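Local structure of probable L,D-transpeptidase 3 (6D4K) at residues Ala29-Thr34 and Val45-Ser50; Val66-Thr71 and Leu102-Leu107. The protein is a probable L,D-transpeptidase of peptidoglycan that does not form 3->3 cross-links from tetrapeptide stems and may instead attach proteins to the cell wall. One frame throughout, in Å; residues are numbered along the deposited sequence. Where two conformers were deposited one is given.

Contact 1: residues Ala29-Thr34 and Val45-Ser50; sequences ASVLPT and VVVTFS
The T48 carbonyl receives two peptide N-H groups from the facing strand: A29 N lies in its plane at 2.7 Å from T48 O, and S30 N, at 3.3 Å from T48 O, is tilted 15° from that plane. The one aromatic ring here, F49, carries V47 CG1 over one face, displaced toward the rim. Two residues opposite one make this a classic beta bulge, set in the antiparallel pairing of strands 28-32 and 45-49 at the border of a four-stranded sheet in the Ig-like domain. A29 takes the first bulge position; its bond is bent, 138° at the hydrogen, whereas the S30 bond is longer but straighter. Beyond the bulge the ladder is regular. T48 N returns a bond to S30 O (2.9 Å), and L32 and V46 exchange a reciprocal pair, L32 N to V46 O and V46 N to L32 O, each 2.8 Å. Between them the V31 CA-H points at V46 O, with 3.2 Å from CA to the oxygen.

Side chains alternate. V31, V45 and V47 form one face; there V31 and V45 cross obliquely, CG1 to CG1 at 4.1 Å, and both valines put that methyl anti to the backbone N. This face packs on L102, V104 and L107 of the second sheet. S30, L32, V46 and T48 line the other face, where V46 and T48 also touch V85. On it the S30 hydroxyl, turned between its own N and carbonyl carbon (chi1 60°), brings OG to 3.6 Å from T48 CB.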
ATOM      1  N   ALA A  29       3.508 -13.844 -20.385  1.00 23.87           N
ATOM      2  CA  ALA A  29       2.701 -12.942 -21.194  1.00 24.29           C
ATOM      3  C   ALA A  29       3.151 -11.503 -20.997  1.00 23.01           C
ATOM      4  O   ALA A  29       3.303 -10.751 -21.971  1.00 25.38           O
ATOM      5  CB  ALA A  29       1.223 -13.104 -20.834  1.00 26.94           C
ATOM      6  N   SER A  30       3.390 -11.108 -19.748  1.00 21.84           N
ATOM      7  CA  SER A  30       3.629  -9.702 -19.459  1.00 22.00           C
ATOM      8  C   SER A  30       4.257  -9.561 -18.081  1.00 18.92           C
ATOM      9  O   SER A  30       4.191 -10.472 -17.253  1.00 19.35           O
ATOM     10  CB  SER A  30       2.324  -8.906 -19.522  1.00 23.64           C
ATOM     11  OG  SER A  30       1.405  -9.406 -18.572  1.00 26.82           O
ATOM     12  N   VAL A  31       4.836  -8.382 -17.845  1.00 18.73           N
ATOM     13  CA  VAL A  31       5.515  -8.057 -16.604  1.00 18.81           C
ATOM     14  C   VAL A  31       5.100  -6.660 -16.180  1.00 19.31           C
ATOM     15  O   VAL A  31       4.971  -5.763 -17.024  1.00 20.81           O
ATOM     16  CB  VAL A  31       7.040  -8.102 -16.813  1.00 21.38           C
ATOM     17  CG1 VAL A  31       7.767  -7.386 -15.695  1.00 22.54           C
ATOM     18  CG2 VAL A  31       7.480  -9.538 -16.936  1.00 25.19           C
ATOM     19  N   LEU A  32       4.903  -6.474 -14.873  1.00 18.09           N
ATOM     20  CA  LEU A  32       4.787  -5.136 -14.290  1.00 19.33           C
ATOM     21  C   LEU A  32       6.006  -4.936 -13.405  1.00 18.33           C
ATOM     22  O   LEU A  32       6.469  -5.890 -12.779  1.00 18.64           O
ATOM     23  CB  LEU A  32       3.552  -5.009 -13.408  1.00 21.05           C
ATOM     24  CG  LEU A  32       2.187  -5.198 -14.061  1.00 25.75           C
ATOM     25  CD1 LEU A  32       1.120  -5.063 -12.994  1.00 25.99           C
ATOM     26  CD2 LEU A  32       1.983  -4.195 -15.187  1.00 31.08           C
ATOM     27  N   PRO A  33       6.530  -3.698 -13.316  1.00 17.55           N
ATOM     28  CA  PRO A  33       6.133  -2.472 -14.022  1.00 16.70           C
ATOM     29  C   PRO A  33       6.277  -2.570 -15.555  1.00 18.04           C
ATOM     30  O   PRO A  33       7.150  -3.301 -16.042  1.00 19.25           O
ATOM     31  CB  PRO A  33       7.115  -1.427 -13.465  1.00 18.88           C
ATOM     32  CG  PRO A  33       7.435  -1.912 -12.128  1.00 18.10           C
ATOM     33  CD  PRO A  33       7.536  -3.413 -12.279  1.00 17.54           C
ATOM     34  N   THR A  34       5.406  -1.868 -16.294  1.00 19.09           N
ATOM     35  CA  THR A  34       5.563  -1.790 -17.740  1.00 20.21           C
ATOM     36  C   THR A  34       6.808  -0.976 -18.089  1.00 17.63           C
ATOM     37  O   THR A  34       7.345  -0.229 -17.266  1.00 18.06           O
ATOM     38  CB  THR A  34       4.317  -1.185 -18.414  1.00 22.17           C
ATOM     39  OG1 THR A  34       4.169   0.191 -18.043  1.00 23.86           O
ATOM     40  CG2 THR A  34       3.049  -1.941 -18.038  1.00 24.72           C
ATOM     41  N   VAL A  45       7.804  -6.808  -8.746  1.00 14.87           N
ATOM     42  CA  VAL A  45       7.880  -7.250 -10.130  1.00 14.35           C
ATOM     43  C   VAL A  45       6.844  -8.356 -10.305  1.00 15.73           C
ATOM     44  O   VAL A  45       6.943  -9.417  -9.678  1.00 17.27           O
ATOM     45  CB  VAL A  45       9.293  -7.708 -10.503  1.00 16.12           C
ATOM     46  CG1 VAL A  45       9.300  -8.177 -11.949  1.00 17.21           C
ATOM     47  CG2 VAL A  45      10.291  -6.560 -10.279  1.00 17.88           C
ATOM     48  N   VAL A  46       5.838  -8.109 -11.130  1.00 16.34           N
ATOM     49  CA  VAL A  46       4.684  -8.999 -11.244  1.00 16.72           C
ATOM     50  C   VAL A  46       4.736  -9.680 -12.608  1.00 17.23           C
ATOM     51  O   VAL A  46       4.698  -9.010 -13.648  1.00 17.62           O
ATOM     52  CB  VAL A  46       3.358  -8.250 -11.039  1.00 17.44           C
ATOM     53  CG1 VAL A  46       2.183  -9.240 -10.986  1.00 20.20           C
ATOM     54  CG2 VAL A  46       3.419  -7.404  -9.772  1.00 20.25           C
ATOM     55  N   VAL A  47       4.816 -11.005 -12.599  1.00 16.99           N
ATOM     56  CA  VAL A  47       5.018 -11.795 -13.801  1.00 17.10           C
ATOM     57  C   VAL A  47       3.725 -12.563 -14.078  1.00 17.81           C
ATOM     58  O   VAL A  47       3.276 -13.356 -13.245  1.00 18.42           O
ATOM     59  CB  VAL A  47       6.206 -12.760 -13.643  1.00 17.69           C
ATOM     60  CG1 VAL A  47       6.389 -13.547 -14.936  1.00 19.32           C
ATOM     61  CG2 VAL A  47       7.501 -12.000 -13.247  1.00 18.15           C
ATOM     62  N   THR A  48       3.119 -12.320 -15.239  1.00 17.93           N
ATOM     63  CA  THR A  48       1.881 -12.984 -15.639  1.00 18.41           C
ATOM     64  C   THR A  48       2.209 -14.004 -16.718  1.00 19.14           C
ATOM     65  O   THR A  48       2.810 -13.658 -17.744  1.00 21.47           O
ATOM     66  CB  THR A  48       0.864 -11.968 -16.161  1.00 20.01           C
ATOM     67  OG1 THR A  48       0.515 -11.074 -15.099  1.00 22.89           O
ATOM     68  CG2 THR A  48      -0.397 -12.687 -16.672  1.00 23.82           C
ATOM     69  N   PHE A  49       1.823 -15.249 -16.477  1.00 18.34           N
ATOM     70  CA  PHE A  49       2.098 -16.342 -17.398  1.00 18.59           C
ATOM     71  C   PHE A  49       0.981 -16.508 -18.425  1.00 18.24           C
ATOM     72  O   PHE A  49      -0.181 -16.193 -18.165  1.00 19.23           O
ATOM     73  CB  PHE A  49       2.301 -17.654 -16.639  1.00 18.50           C
ATOM     74  CG  PHE A  49       3.532 -17.661 -15.784  1.00 17.36           C
ATOM     75  CD1 PHE A  49       4.760 -17.964 -16.349  1.00 18.13           C
ATOM     76  CD2 PHE A  49       3.460 -17.368 -14.436  1.00 16.49           C
ATOM     77  CE1 PHE A  49       5.919 -17.992 -15.573  1.00 19.46           C
ATOM     78  CE2 PHE A  49       4.622 -17.370 -13.638  1.00 18.28           C
ATOM     79  CZ  PHE A  49       5.843 -17.695 -14.214  1.00 18.54           C
ATOM     80  N   SER A  50       1.340 -17.021 -19.603  0.66 18.07           N
ATOM     81  CA  SER A  50       0.333 -17.205 -20.648  0.66 20.11           C
ATOM     82  C   SER A  50      -0.684 -18.272 -20.271  0.66 18.50           C
ATOM     83  O   SER A  50      -1.824 -18.214 -20.733  0.66 18.26           O
ATOM     84  CB  SER A  50       0.996 -17.511 -21.995  0.66 24.13           C
ATOM     85  OG  SER A  50       1.667 -16.366 -22.479  0.66 28.72           O
TER

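Contact 2: residues Val66-Thr71 and Leu102-Leu107; sequences VEVKST and LSVGSL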
ATOM      1  N   VAL A  66      11.911 -17.273 -14.613  1.00 19.09           N
ATOM      2  CA  VAL A  66      11.571 -15.854 -14.599  1.00 19.34           C
ATOM      3  C   VAL A  66      12.452 -15.111 -13.597  1.00 20.29           C
ATOM      4  O   VAL A  66      12.067 -14.075 -13.052  1.00 20.13           O
ATOM      5  CB  VAL A  66      10.063 -15.625 -14.357  1.00 19.16           C
ATOM      6  CG1 VAL A  66       9.247 -16.363 -15.421  1.00 20.25           C
ATOM      7  CG2 VAL A  66       9.644 -16.058 -12.938  1.00 18.72           C
ATOM      8  N   GLU A  67      13.648 -15.641 -13.362  1.00 22.15           N
ATOM      9  CA  GLU A  67      14.640 -15.043 -12.479  1.00 22.16           C
ATOM     10  C   GLU A  67      14.713 -13.532 -12.667  1.00 20.96           C
ATOM     11  O   GLU A  67      14.881 -13.040 -13.789  1.00 23.26           O
ATOM     12  CB  GLU A  67      15.997 -15.670 -12.814  1.00 27.32           C
ATOM     13  CG  GLU A  67      17.145 -15.225 -11.921  1.00 36.90           C
ATOM     14  CD  GLU A  67      18.500 -15.729 -12.400  1.00 47.40           C
ATOM     15  OE1 GLU A  67      18.562 -16.370 -13.472  1.00 50.62           O
ATOM     16  OE2 GLU A  67      19.502 -15.483 -11.697  1.00 51.87           O
ATOM     17  N   VAL A  68      14.552 -12.784 -11.580  1.00 19.95           N
ATOM     18  CA  VAL A  68      14.539 -11.326 -11.654  1.00 21.05           C
ATOM     19  C   VAL A  68      15.950 -10.794 -11.420  1.00 19.77           C
ATOM     20  O   VAL A  68      16.551 -11.026 -10.363  1.00 22.66           O
ATOM     21  CB  VAL A  68      13.553 -10.722 -10.646  1.00 22.37           C
ATOM     22  CG1 VAL A  68      13.621  -9.192 -10.697  1.00 23.96           C
ATOM     23  CG2 VAL A  68      12.141 -11.248 -10.919  1.00 25.73           C
ATOM     24  N   LYS A  69      16.485 -10.065 -12.401  1.00 20.68           N
ATOM     25  CA  LYS A  69      17.811  -9.464 -12.302  1.00 23.34           C
ATOM     26  C   LYS A  69      17.670  -7.969 -12.548  1.00 20.57           C
ATOM     27  O   LYS A  69      17.375  -7.541 -13.668  1.00 23.59           O
ATOM     28  CB  LYS A  69      18.790 -10.110 -13.283  1.00 28.12           C
ATOM     29  CG  LYS A  69      18.965 -11.612 -13.062  1.00 33.06           C
ATOM     30  CD  LYS A  69      19.555 -12.298 -14.285  1.00 38.42           C
ATOM     31  CE  LYS A  69      21.078 -12.258 -14.269  1.00 42.86           C
ATOM     32  NZ  LYS A  69      21.674 -13.570 -13.873  1.00 47.32           N
ATOM     33  N   SER A  70      17.855  -7.183 -11.500  1.00 20.38           N
ATOM     34  CA  SER A  70      17.708  -5.738 -11.568  1.00 20.41           C
ATOM     35  C   SER A  70      19.071  -5.052 -11.481  1.00 19.66           C
ATOM     36  O   SER A  70      20.059  -5.595 -10.967  1.00 20.15           O
ATOM     37  CB  SER A  70      16.810  -5.232 -10.435  1.00 21.30           C
ATOM     38  OG  SER A  70      17.400  -5.577  -9.177  1.00 20.34           O
ATOM     39  N   THR A  71      19.109  -3.834 -12.003  1.00 20.54           N
ATOM     40  CA  THR A  71      20.250  -2.949 -11.835  1.00 23.44           C
ATOM     41  C   THR A  71      19.661  -1.648 -11.277  1.00 21.78           C
ATOM     42  O   THR A  71      18.860  -0.998 -11.949  1.00 24.72           O
ATOM     43  CB  THR A  71      20.952  -2.714 -13.183  1.00 26.36           C
ATOM     44  OG1 THR A  71      21.294  -3.979 -13.769  1.00 26.67           O
ATOM     45  CG2 THR A  71      22.211  -1.887 -13.005  1.00 29.01           C
ATOM     46  N   LEU A 102      15.624  -3.896 -15.589  1.00 20.13           N
ATOM     47  CA  LEU A 102      14.964  -5.110 -15.152  1.00 23.10           C
ATOM     48  C   LEU A 102      15.112  -6.172 -16.230  1.00 24.15           C
ATOM     49  O   LEU A 102      14.814  -5.920 -17.403  1.00 27.03           O
ATOM     50  CB  LEU A 102      13.490  -4.798 -14.880  1.00 25.85           C
ATOM     51  CG  LEU A 102      12.622  -5.863 -14.255  1.00 24.61           C
ATOM     52  CD1 LEU A 102      13.169  -6.278 -12.899  1.00 26.34           C
ATOM     53  CD2 LEU A 102      11.240  -5.302 -14.095  1.00 21.61           C
ATOM     54  N   SER A 103      15.587  -7.350 -15.842  1.00 22.64           N
ATOM     55  CA  SER A 103      15.523  -8.532 -16.692  1.00 22.97           C
ATOM     56  C   SER A 103      14.685  -9.581 -15.981  1.00 21.94           C
ATOM     57  O   SER A 103      14.856  -9.814 -14.780  1.00 24.94           O
ATOM     58  CB  SER A 103      16.921  -9.074 -17.018  1.00 29.51           C
ATOM     59  OG  SER A 103      17.615  -8.191 -17.887  1.00 37.85           O
ATOM     60  N   VAL A 104      13.767 -10.196 -16.717  1.00 22.22           N
ATOM     61  CA  VAL A 104      12.937 -11.278 -16.213  1.00 22.39           C
ATOM     62  C   VAL A 104      13.033 -12.377 -17.258  1.00 24.03           C
ATOM     63  O   VAL A 104      12.465 -12.246 -18.349  1.00 26.15           O
ATOM     64  CB  VAL A 104      11.480 -10.829 -16.001  1.00 21.16           C
ATOM     65  CG1 VAL A 104      10.608 -11.992 -15.554  1.00 19.99           C
ATOM     66  CG2 VAL A 104      11.410  -9.664 -14.997  1.00 23.64           C
ATOM     67  N   GLY A 105      13.788 -13.431 -16.955  1.00 30.86           N
ATOM     68  CA  GLY A 105      13.989 -14.515 -17.902  1.00 37.98           C
ATOM     69  C   GLY A 105      14.335 -14.077 -19.317  1.00 45.12           C
ATOM     70  O   GLY A 105      13.612 -14.395 -20.269  1.00 49.75           O
ATOM     71  N   SER A 106      15.428 -13.324 -19.450  1.00 43.18           N
ATOM     72  CA  SER A 106      15.936 -12.815 -20.724  1.00 47.03           C
ATOM     73  C   SER A 106      15.119 -11.656 -21.292  1.00 46.26           C
ATOM     74  O   SER A 106      15.600 -10.948 -22.183  1.00 49.23           O
ATOM     75  CB  SER A 106      16.122 -13.923 -21.769  1.00 52.37           C
ATOM     76  OG  SER A 106      14.920 -14.157 -22.484  1.00 55.17           O
ATOM     77  N   LEU A 107      13.893 -11.444 -20.802  1.00 40.02           N
ATOM     78  CA  LEU A 107      13.127 -10.270 -21.209  1.00 34.78           C
ATOM     79  C   LEU A 107      13.689  -9.045 -20.504  1.00 32.25           C
ATOM     80  O   LEU A 107      13.634  -8.947 -19.274  1.00 30.96           O
ATOM     81  CB  LEU A 107      11.645 -10.434 -20.878  1.00 35.51           C
ATOM     82  CG  LEU A 107      10.781  -9.168 -20.903  1.00 40.43           C
ATOM     83  CD1 LEU A 107      10.925  -8.396 -22.221  1.00 42.85           C
ATOM     84  CD2 LEU A 107       9.313  -9.487 -20.621  1.00 39.87           C
TER
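Strand 68-71 is the border strand of the second sheet of the Ig-like domain, and here it pairs antiparallel with the end of strand 99-104, just before a type I' turn from V104 to L107 leads into strand 107-113. K69 and S103 form the hydrogen-bonded pair at the centre. K69 N meets S103 O at 2.9 Å, nearly straight and in the carbonyl plane, while S103 N approaches K69 O at 2.8 Å, tilted 25° from the plane of the acceptor. Toward the turn the backbones stay close, but the bond is weak: G105 N lies 3.4 Å from E67 O.

On the inner face V68 sits across from V104, its bridge partner, and touches L102 diagonally. With CG anti to the backbone N (chi1 -173°), L102 swings its CD1 methyl across to V68 CG1, 3.7 Å away, whereas V68 CG2 lies looser against V104 CG2. V104 CG1 also reaches back to V66, the first residue to leave helical geometry after helix 59-65, and sits 3.9 Å from V66 CB. V66 in turn rests on V47 and F49 of the first sheet.

The other face is polar. S103 CB lies near the K69 carbonyl oxygen, and the K69 chain leads away from the pair, so that NZ comes within 3.6 Å of E67 OE2 in a long salt bridge. In the turn, S106 OG donates to G105 O at 2.6 Å, and both middle residues have positive phi, a backbone region favourable to glycine at G105. Because K69 and E67 are exposed and their salt bridge is long, it probably adds little, and the pairing rests mainly on the two short K69-S103 backbone bonds and the aliphatic contacts with L102 and V104.

From the N terminus, contact 1 comes first: strand 28-32 runs out, ten residues that include strand 38-39 make the return, and 45-50 closes the loop. After helix 59-65 the chain enters contact 2, whose longer loop of thirty residues sends strands 76-80 and 85-90 back to the first sheet before 102-107 closes it. The two loops follow in series, neither nesting nor crossing. Each contact belongs to a different sheet, yet the sheets face each other: V47 CG2 lies 3.9 Å from V104 CG1. Together they tie the two layers of the Ig-like domain into one core.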